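Local coordinates for hypothetical protein Atu1826 (Agrobacterium tumefaciens, PDB 2I3D), which is of unknown function but is probably a serine hydrolase of the alpha/beta-hydrolase fold, at residues Y73-K77 against R78-T82; E226-L229 against D230-N234; G209-H212 against F213-K217. One frame throughout, in Å; residues are numbered along the deposited sequence.

Overall arrangement
Contacts 1 and 2 meet in the fold, while contact 3 stands apart, its nearest atoms about 12 Å and 11 Å from them. Contact 1 ends helix 66-77 and leads into strand 81-85. Contact 2 is the last part of helix 218-233. Arg78 of contact 1 joins the two through salt bridges to Glu226 and Asp230, beside packing of Leu74 on Leu229. Contact 3 is the loop just before helix 218-233, and it carries the probable catalytic histidine. All three are partly buried. Contact 1 pairs a buried aromatic couple with helix-end backbone bonds, contact 2 has more exposed charged residues, and contact 3 combines a turn with a hydrogen-bonded imidazole.

Contact 1 (Y73-K77 against R78-T82); sequences YLFQK and RGFTT
The ring of Phe75 stands almost upright on the ring of Phe80. The planes lie at 85° and the centroids are 4.9 Å apart. This is a T-shaped pair between residues five apart in sequence. Phe75 supplies the edge. Its CD1 sits over the centre of the Phe80 ring, 3.8 Å from Phe80 CD2. In both residues CG lies anti to the carbonyl carbon, beside the backbone N (chi1 -75° in Phe75). The backbone between them forms a Schellman motif, which ends helix 66-77. Phe80 N donates to Phe75 O at 3.1 Å, and Gly79 N donates to Gln76 O, also at 3.1 Å. Gly79 is the C-prime residue and has positive phi (86°). The chain can therefore reverse and enter strand 81-85, within the beta-alpha-beta unit that starts at strand 49-53. A water ties Gln76 O to Phe80 O, donating to both at 2.8 Å. Thr82 OG1 gives a weak hydrogen bond back to Phe80 O. Leu74 CD1 lies over one face of the Arg78 guanidinium. Lys77 runs alongside Arg78, with Lys77 NZ 3.5 Å from Arg78 NH1. Glu226 and Asp230 of helix 218-233 form salt bridges with Arg78. These carboxylates probably offset the repulsion between Lys77 and Arg78. Phe80 also meets Trp125 edge-to-face.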
loop_
_atom_site.group_PDB
_atom_site.type_symbol
_atom_site.label_atom_id
_atom_site.label_comp_id
_atom_site.label_asym_id
_atom_site.label_seq_id
_atom_site.Cartn_x
_atom_site.Cartn_y
_atom_site.Cartn_z
ATOM N N TYR B 73 9.389 -5.333 -9.007
ATOM C CA TYR B 73 9.799 -4.710 -10.260
ATOM C C TYR B 73 11.325 -4.476 -10.338
ATOM O O TYR B 73 11.922 -4.672 -11.397
ATOM C CB TYR B 73 9.051 -3.392 -10.419
ATOM C CG TYR B 73 9.206 -2.746 -11.766
ATOM C CD1 TYR B 73 8.644 -3.317 -12.914
ATOM C CD2 TYR B 73 9.900 -1.557 -11.887
ATOM C CE1 TYR B 73 8.792 -2.699 -14.168
ATOM C CE2 TYR B 73 10.059 -0.938 -13.128
ATOM C CZ TYR B 73 9.511 -1.520 -14.246
ATOM O OH TYR B 73 9.687 -0.845 -15.436
ATOM N N LEU B 74 11.961 -4.101 -9.216
ATOM C CA LEU B 74 13.421 -3.973 -9.156
ATOM C C LEU B 74 14.140 -5.253 -9.587
ATOM O O LEU B 74 15.053 -5.230 -10.455
ATOM C CB LEU B 74 13.839 -3.607 -7.728
ATOM C CG LEU B 74 15.359 -3.571 -7.518
ATOM C CD1 LEU B 74 16.047 -2.658 -8.575
ATOM C CD2 LEU B 74 15.611 -3.036 -6.070
ATOM N N PHE B 75 13.778 -6.363 -8.966
ATOM C CA PHE B 75 14.438 -7.618 -9.320
ATOM C C PHE B 75 14.137 -8.031 -10.760
ATOM O O PHE B 75 15.033 -8.504 -11.467
ATOM C CB PHE B 75 14.083 -8.708 -8.318
ATOM C CG PHE B 75 14.791 -8.546 -6.999
ATOM C CD1 PHE B 75 16.100 -9.052 -6.816
ATOM C CD2 PHE B 75 14.185 -7.830 -5.935
ATOM C CE1 PHE B 75 16.775 -8.889 -5.565
ATOM C CE2 PHE B 75 14.849 -7.655 -4.668
ATOM C CZ PHE B 75 16.154 -8.164 -4.488
ATOM N N GLN B 76 12.896 -7.827 -11.171
ATOM C CA GLN B 76 12.445 -8.102 -12.543
ATOM C C GLN B 76 13.368 -7.405 -13.529
ATOM O O GLN B 76 13.933 -8.001 -14.457
ATOM C CB GLN B 76 11.008 -7.554 -12.752
ATOM C CG GLN B 76 10.477 -7.805 -14.183
ATOM C CD GLN B 76 9.012 -7.446 -14.392
ATOM O OE1 GLN B 76 8.273 -7.119 -13.465
ATOM N NE2 GLN B 76 8.585 -7.521 -15.647
ATOM N N LYS B 77 13.502 -6.098 -13.329
ATOM C CA LYS B 77 14.299 -5.276 -14.233
ATOM C C LYS B 77 15.772 -5.671 -14.250
ATOM O O LYS B 77 16.442 -5.375 -15.235
ATOM C CB LYS B 77 14.230 -3.799 -13.865
ATOM C CG LYS B 77 12.910 -3.096 -14.055
ATOM C CD LYS B 77 13.113 -1.589 -13.661
ATOM C CE LYS B 77 13.510 -1.454 -12.163
ATOM N NZ LYS B 77 14.433 -0.324 -11.786
ATOM N N ARG B 78 16.278 -6.286 -13.172
ATOM C CA ARG B 78 17.687 -6.710 -13.117
ATOM C C ARG B 78 17.915 -8.179 -13.576
ATOM O O ARG B 78 18.983 -8.770 -13.319
ATOM C CB ARG B 78 18.288 -6.449 -11.731
ATOM C CG ARG B 78 18.396 -4.972 -11.377
ATOM C CD ARG B 78 19.085 -4.150 -12.449
ATOM N NE ARG B 78 19.313 -2.787 -11.972
ATOM C CZ ARG B 78 18.516 -1.735 -12.180
ATOM N NH1 ARG B 78 17.413 -1.856 -12.911
ATOM N NH2 ARG B 78 18.836 -0.544 -11.653
ATOM N N GLY B 79 16.913 -8.749 -14.246
ATOM C CA GLY B 79 17.030 -10.083 -14.866
ATOM C C GLY B 79 16.740 -11.280 -13.984
ATOM O O GLY B 79 17.014 -12.424 -14.373
ATOM N N PHE B 80 16.187 -11.050 -12.794
ATOM C CA PHE B 80 15.834 -12.159 -11.910
ATOM C C PHE B 80 14.515 -12.812 -12.356
ATOM O O PHE B 80 13.598 -12.140 -12.848
ATOM C CB PHE B 80 15.605 -11.665 -10.468
ATOM C CG PHE B 80 16.876 -11.390 -9.682
ATOM C CD1 PHE B 80 17.688 -10.313 -10.016
ATOM C CD2 PHE B 80 17.225 -12.193 -8.590
ATOM C CE1 PHE B 80 18.857 -10.048 -9.283
ATOM C CE2 PHE B 80 18.388 -11.952 -7.858
ATOM C CZ PHE B 80 19.196 -10.866 -8.191
ATOM N N THR B 81 14.410 -14.123 -12.174
ATOM C CA THR B 81 13.100 -14.783 -12.189
ATOM C C THR B 81 12.451 -14.390 -10.862
ATOM O O THR B 81 13.024 -14.633 -9.795
ATOM C CB THR B 81 13.263 -16.308 -12.280
ATOM O OG1 THR B 81 13.697 -16.624 -13.611
ATOM C CG2 THR B 81 11.954 -17.048 -11.941
ATOM N N THR B 82 11.258 -13.812 -10.916
ATOM C CA THR B 82 10.736 -13.106 -9.732
ATOM C C THR B 82 9.341 -13.561 -9.394
ATOM O O THR B 82 8.499 -13.684 -10.288
ATOM C CB THR B 82 10.784 -11.513 -9.898
ATOM O OG1 THR B 82 12.053 -11.134 -10.432
ATOM C CG2 THR B 82 10.575 -10.797 -8.574
HETATM O O HOH W 1 13.720 -10.659 -15.262
#

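Contact 2 (E226-L229 against D230-N234)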
loop_
_atom_site.group_PDB
_atom_site.type_symbol
_atom_site.label_atom_id
_atom_site.label_comp_id
_atom_site.label_asym_id
_atom_site.label_seq_id
_atom_site.Cartn_x
_atom_site.Cartn_y
_atom_site.Cartn_z
ATOM N N GLU B 226 17.596 -0.112 -5.055
ATOM C CA GLU B 226 18.193 -0.215 -6.388
ATOM C C GLU B 226 19.735 -0.110 -6.351
ATOM O O GLU B 226 20.431 -0.971 -6.882
ATOM C CB GLU B 226 17.583 0.834 -7.316
ATOM C CG GLU B 226 18.096 0.802 -8.699
ATOM C CD GLU B 226 17.478 1.933 -9.551
ATOM O OE1 GLU B 226 17.137 3.032 -8.997
ATOM O OE2 GLU B 226 17.340 1.710 -10.777
ATOM N N ASP B 227 20.234 0.910 -5.657
ATOM C CA ASP B 227 21.681 1.137 -5.531
ATOM C C ASP B 227 22.330 -0.054 -4.866
ATOM O O ASP B 227 23.389 -0.502 -5.296
ATOM C CB ASP B 227 21.989 2.397 -4.719
ATOM C CG ASP B 227 21.537 3.680 -5.400
ATOM O OD1 ASP B 227 21.179 3.658 -6.598
ATOM O OD2 ASP B 227 21.544 4.722 -4.727
ATOM N N TYR B 228 21.676 -0.604 -3.847
ATOM C CA TYR B 228 22.275 -1.733 -3.127
ATOM C C TYR B 228 22.388 -2.955 -4.085
ATOM O O TYR B 228 23.407 -3.643 -4.159
ATOM C CB TYR B 228 21.432 -2.108 -1.900
ATOM C CG TYR B 228 22.061 -3.256 -1.154
ATOM C CD1 TYR B 228 23.263 -3.056 -0.431
ATOM C CD2 TYR B 228 21.506 -4.543 -1.232
ATOM C CE1 TYR B 228 23.867 -4.105 0.248
ATOM C CE2 TYR B 228 22.094 -5.624 -0.595
ATOM C CZ TYR B 228 23.286 -5.411 0.132
ATOM O OH TYR B 228 23.867 -6.491 0.747
ATOM N N LEU B 229 21.317 -3.249 -4.799
ATOM C CA LEU B 229 21.330 -4.440 -5.659
ATOM C C LEU B 229 22.352 -4.246 -6.784
ATOM O O LEU B 229 23.099 -5.170 -7.125
ATOM C CB LEU B 229 19.920 -4.680 -6.207
ATOM C CG LEU B 229 19.796 -5.888 -7.138
ATOM C CD1 LEU B 229 20.167 -7.137 -6.369
ATOM C CD2 LEU B 229 18.337 -5.955 -7.656
ATOM N N ASP B 230 22.407 -3.036 -7.334
ATOM C CA ASP B 230 23.372 -2.731 -8.389
ATOM C C ASP B 230 24.801 -2.897 -7.922
ATOM O O ASP B 230 25.634 -3.518 -8.627
ATOM C CB ASP B 230 23.108 -1.332 -8.960
ATOM C CG ASP B 230 21.924 -1.336 -9.923
ATOM O OD1 ASP B 230 21.499 -2.449 -10.375
ATOM O OD2 ASP B 230 21.405 -0.250 -10.226
ATOM N N ARG B 231 25.084 -2.389 -6.721
ATOM C CA ARG B 231 26.424 -2.596 -6.171
ATOM C C ARG B 231 26.724 -4.076 -5.930
ATOM O O ARG B 231 27.810 -4.574 -6.294
ATOM C CB ARG B 231 26.647 -1.733 -4.931
ATOM C CG ARG B 231 26.789 -0.260 -5.326
ATOM C CD ARG B 231 26.922 0.670 -4.113
ATOM N NE ARG B 231 28.236 0.592 -3.457
ATOM C CZ ARG B 231 28.511 1.214 -2.320
ATOM N NH1 ARG B 231 27.572 2.015 -1.735
ATOM N NH2 ARG B 231 29.747 1.105 -1.803
ATOM N N ARG B 232 25.754 -4.808 -5.375
ATOM C CA ARG B 232 25.974 -6.248 -5.113
ATOM C C ARG B 232 26.175 -6.970 -6.441
ATOM O O ARG B 232 27.035 -7.840 -6.517
ATOM C CB ARG B 232 24.771 -6.830 -4.331
ATOM C CG ARG B 232 24.743 -6.450 -2.839
ATOM C CD ARG B 232 25.751 -7.263 -2.022
ATOM N NE ARG B 232 25.648 -8.725 -2.228
ATOM C CZ ARG B 232 24.906 -9.557 -1.472
ATOM N NH1 ARG B 232 24.126 -9.096 -0.488
ATOM N NH2 ARG B 232 24.907 -10.857 -1.725
ATOM N N LEU B 233 25.392 -6.647 -7.481
ATOM C CA LEU B 233 25.611 -7.328 -8.782
ATOM C C LEU B 233 26.970 -6.999 -9.401
ATOM O O LEU B 233 27.455 -7.745 -10.267
ATOM C CB LEU B 233 24.484 -6.956 -9.737
ATOM C CG LEU B 233 23.139 -7.535 -9.276
ATOM C CD1 LEU B 233 22.010 -6.985 -10.148
ATOM C CD2 LEU B 233 23.157 -9.077 -9.260
ATOM N N ASN B 234 27.560 -5.902 -8.952
ATOM C CA ASN B 234 28.923 -5.461 -9.362
ATOM C C ASN B 234 30.020 -6.128 -8.530
ATOM O O ASN B 234 31.209 -5.849 -8.708
ATOM C CB ASN B 234 29.044 -3.921 -9.311
ATOM C CG ASN B 234 30.319 -3.424 -10.027
ATOM O OD1 ASN B 234 30.649 -3.915 -11.121
ATOM N ND2 ASN B 234 31.041 -2.495 -9.412
HETATM O O HOH W 2 22.248 2.004 -9.145
#
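The C-terminal turns of helix 218-233 make this contact, on the last helix of the alpha/beta-hydrolase fold. Tyr228 and Arg232, one turn apart, lie side by side and point the same way. Arg232 CG packs over one face of the Tyr228 ring, 3.8 Å from the centroid, as a CH-pi contact. The Arg232 chain bends at chi2 (-77°) and again at chi3. The bends carry the guanidinium past the ring to the phenol oxygen, and its plane stands 85° from the ring. Arg232 NH2 also bonds Glu147 O. On another side of the helix, Leu229 CG meets Leu233 CD1 at 3.9 Å. Leu229 also packs on Leu74, Phe75 and Trp125. Glu226 and Asp230 run alongside each other, with Glu226 OE2 4.5 Å from Asp230 OD2. Their shared partner Arg78 probably eases the repulsion. A water donates to Asp230 OD2 at 2.6 Å. Four backbone bonds, from Asp230 N to Glu226 O through Leu233 N to Leu229 O, keep the helix regular. Arg232 NH1 donates to Tyr228 OH at 2.9 Å, and that oxygen lies only 6° out of the guanidinium plane.

Contact 3 (G209-H212 against F213-K217); sequences GANH and FFNGK
Phe213 presents a ring face to His212. The edge of the imidazole points at that face, with the planes at 87° and the centroids 5.5 Å apart. His212 CB lies over the centre of the same ring, 4.0 Å from the centroid. The first torsion of His212 (chi1 -163°) swings the imidazole toward Ser130 and Asp179, where NE2 bonds Ser130 OG and ND1 bonds Asp179 OD2. This geometry is consistent with a Ser-His-Asp catalytic triad. Phe214 closes a type I beta turn that starts at Asn211. Phe214 N donates to Asn211 O at 3.1 Å, from well above the carbonyl plane. The Phe214 ring meets Ala210, with CD1 3.5 Å from Ala210 CB, and Asn211 O lies over one of its faces. Asn215 crosses Asn211, their amide planes 73° apart. Both Asn215 and Phe213 pack on Asn64 of the second subunit. Through its backbone, Asn215 O receives a bond from a water at 2.8 Å. That water also donates to Gly209 O and accepts from Asn211 N, so it joins the two arms of the loop. After Gly216, Lys217 N donates to Phe214 O at 2.8 Å. Lys217 CG rests on Ala210, 4.0 Å from its CB. Lys217 is the N-cap of helix 218-233. The loop joins that helix to strand 202-207, at one edge of this chain's sheet.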
loop_
_atom_site.group_PDB
_atom_site.type_symbol
_atom_site.label_atom_id
_atom_site.label_comp_id
_atom_site.label_asym_id
_atom_site.label_seq_id
_atom_site.Cartn_x
_atom_site.Cartn_y
_atom_site.Cartn_z
ATOM N N GLY B 209 12.991 10.745 8.252
ATOM C CA GLY B 209 11.631 11.143 7.994
ATOM C C GLY B 209 10.702 10.012 7.615
ATOM O O GLY B 209 9.496 10.272 7.459
ATOM N N ALA B 210 11.228 8.787 7.448
ATOM C CA ALA B 210 10.356 7.665 7.024
ATOM C C ALA B 210 9.689 6.991 8.238
ATOM O O ALA B 210 10.348 6.717 9.238
ATOM C CB ALA B 210 11.149 6.644 6.234
ATOM N N ASN B 211 8.379 6.737 8.149
ATOM C CA ASN B 211 7.702 5.950 9.159
ATOM C C ASN B 211 7.713 4.479 8.756
ATOM O O ASN B 211 8.465 4.118 7.844
ATOM C CB ASN B 211 6.294 6.501 9.490
ATOM C CG ASN B 211 5.334 6.494 8.301
ATOM O OD1 ASN B 211 4.168 7.087 8.373
ATOM N ND2 ASN B 211 5.725 5.835 7.240
ATOM N N HIS B 212 6.909 3.628 9.433
ATOM C CA HIS B 212 6.908 2.196 9.097
ATOM C C HIS B 212 6.432 1.943 7.673
ATOM O O HIS B 212 6.724 0.917 7.084
ATOM C CB HIS B 212 6.038 1.399 10.076
ATOM C CG HIS B 212 6.302 -0.076 10.050
ATOM N ND1 HIS B 212 7.500 -0.618 10.489
ATOM C CD2 HIS B 212 5.535 -1.118 9.669
ATOM C CE1 HIS B 212 7.468 -1.933 10.339
ATOM N NE2 HIS B 212 6.274 -2.265 9.869
ATOM N N PHE B 213 5.665 2.892 7.144
ATOM C CA PHE B 213 5.040 2.792 5.810
ATOM C C PHE B 213 5.788 3.607 4.756
ATOM O O PHE B 213 5.412 3.589 3.583
ATOM C CB PHE B 213 3.603 3.229 5.954
ATOM C CG PHE B 213 2.955 2.601 7.149
ATOM C CD1 PHE B 213 2.680 1.247 7.138
ATOM C CD2 PHE B 213 2.810 3.321 8.316
ATOM C CE1 PHE B 213 2.141 0.610 8.274
ATOM C CE2 PHE B 213 2.285 2.715 9.470
ATOM C CZ PHE B 213 1.947 1.349 9.447
ATOM N N PHE B 214 6.945 4.171 5.147
ATOM C CA PHE B 214 7.731 5.037 4.249
ATOM C C PHE B 214 6.810 6.052 3.563
ATOM O O PHE B 214 7.022 6.394 2.388
ATOM C CB PHE B 214 8.526 4.198 3.254
ATOM C CG PHE B 214 9.530 3.339 3.927
ATOM C CD1 PHE B 214 10.835 3.810 4.130
ATOM C CD2 PHE B 214 9.150 2.098 4.456
ATOM C CE1 PHE B 214 11.812 3.001 4.828
ATOM C CE2 PHE B 214 10.069 1.311 5.136
ATOM C CZ PHE B 214 11.394 1.758 5.345
ATOM N N ASN B 215 5.829 6.583 4.303
ATOM C CA ASN B 215 4.932 7.544 3.660
ATOM C C ASN B 215 5.728 8.774 3.208
ATOM O O ASN B 215 6.401 9.415 4.002
ATOM C CB ASN B 215 3.800 7.981 4.595
ATOM C CG ASN B 215 2.795 6.874 4.847
ATOM O OD1 ASN B 215 2.400 6.101 3.928
ATOM N ND2 ASN B 215 2.362 6.784 6.079
ATOM N N GLY B 216 5.594 9.104 1.922
ATOM C CA GLY B 216 6.300 10.244 1.329
ATOM C C GLY B 216 7.768 9.948 1.099
ATOM O O GLY B 216 8.533 10.848 0.680
ATOM N N LYS B 217 8.168 8.689 1.331
ATOM C CA LYS B 217 9.572 8.294 1.195
ATOM C C LYS B 217 9.779 7.035 0.365
ATOM O O LYS B 217 10.879 6.445 0.384
ATOM C CB LYS B 217 10.230 8.123 2.591
ATOM C CG LYS B 217 10.203 9.389 3.466
ATOM C CD LYS B 217 11.134 10.447 2.927
ATOM C CE LYS B 217 11.025 11.683 3.811
ATOM N NZ LYS B 217 11.953 12.725 3.350
HETATM O O HOH W 3 7.114 8.732 6.571
#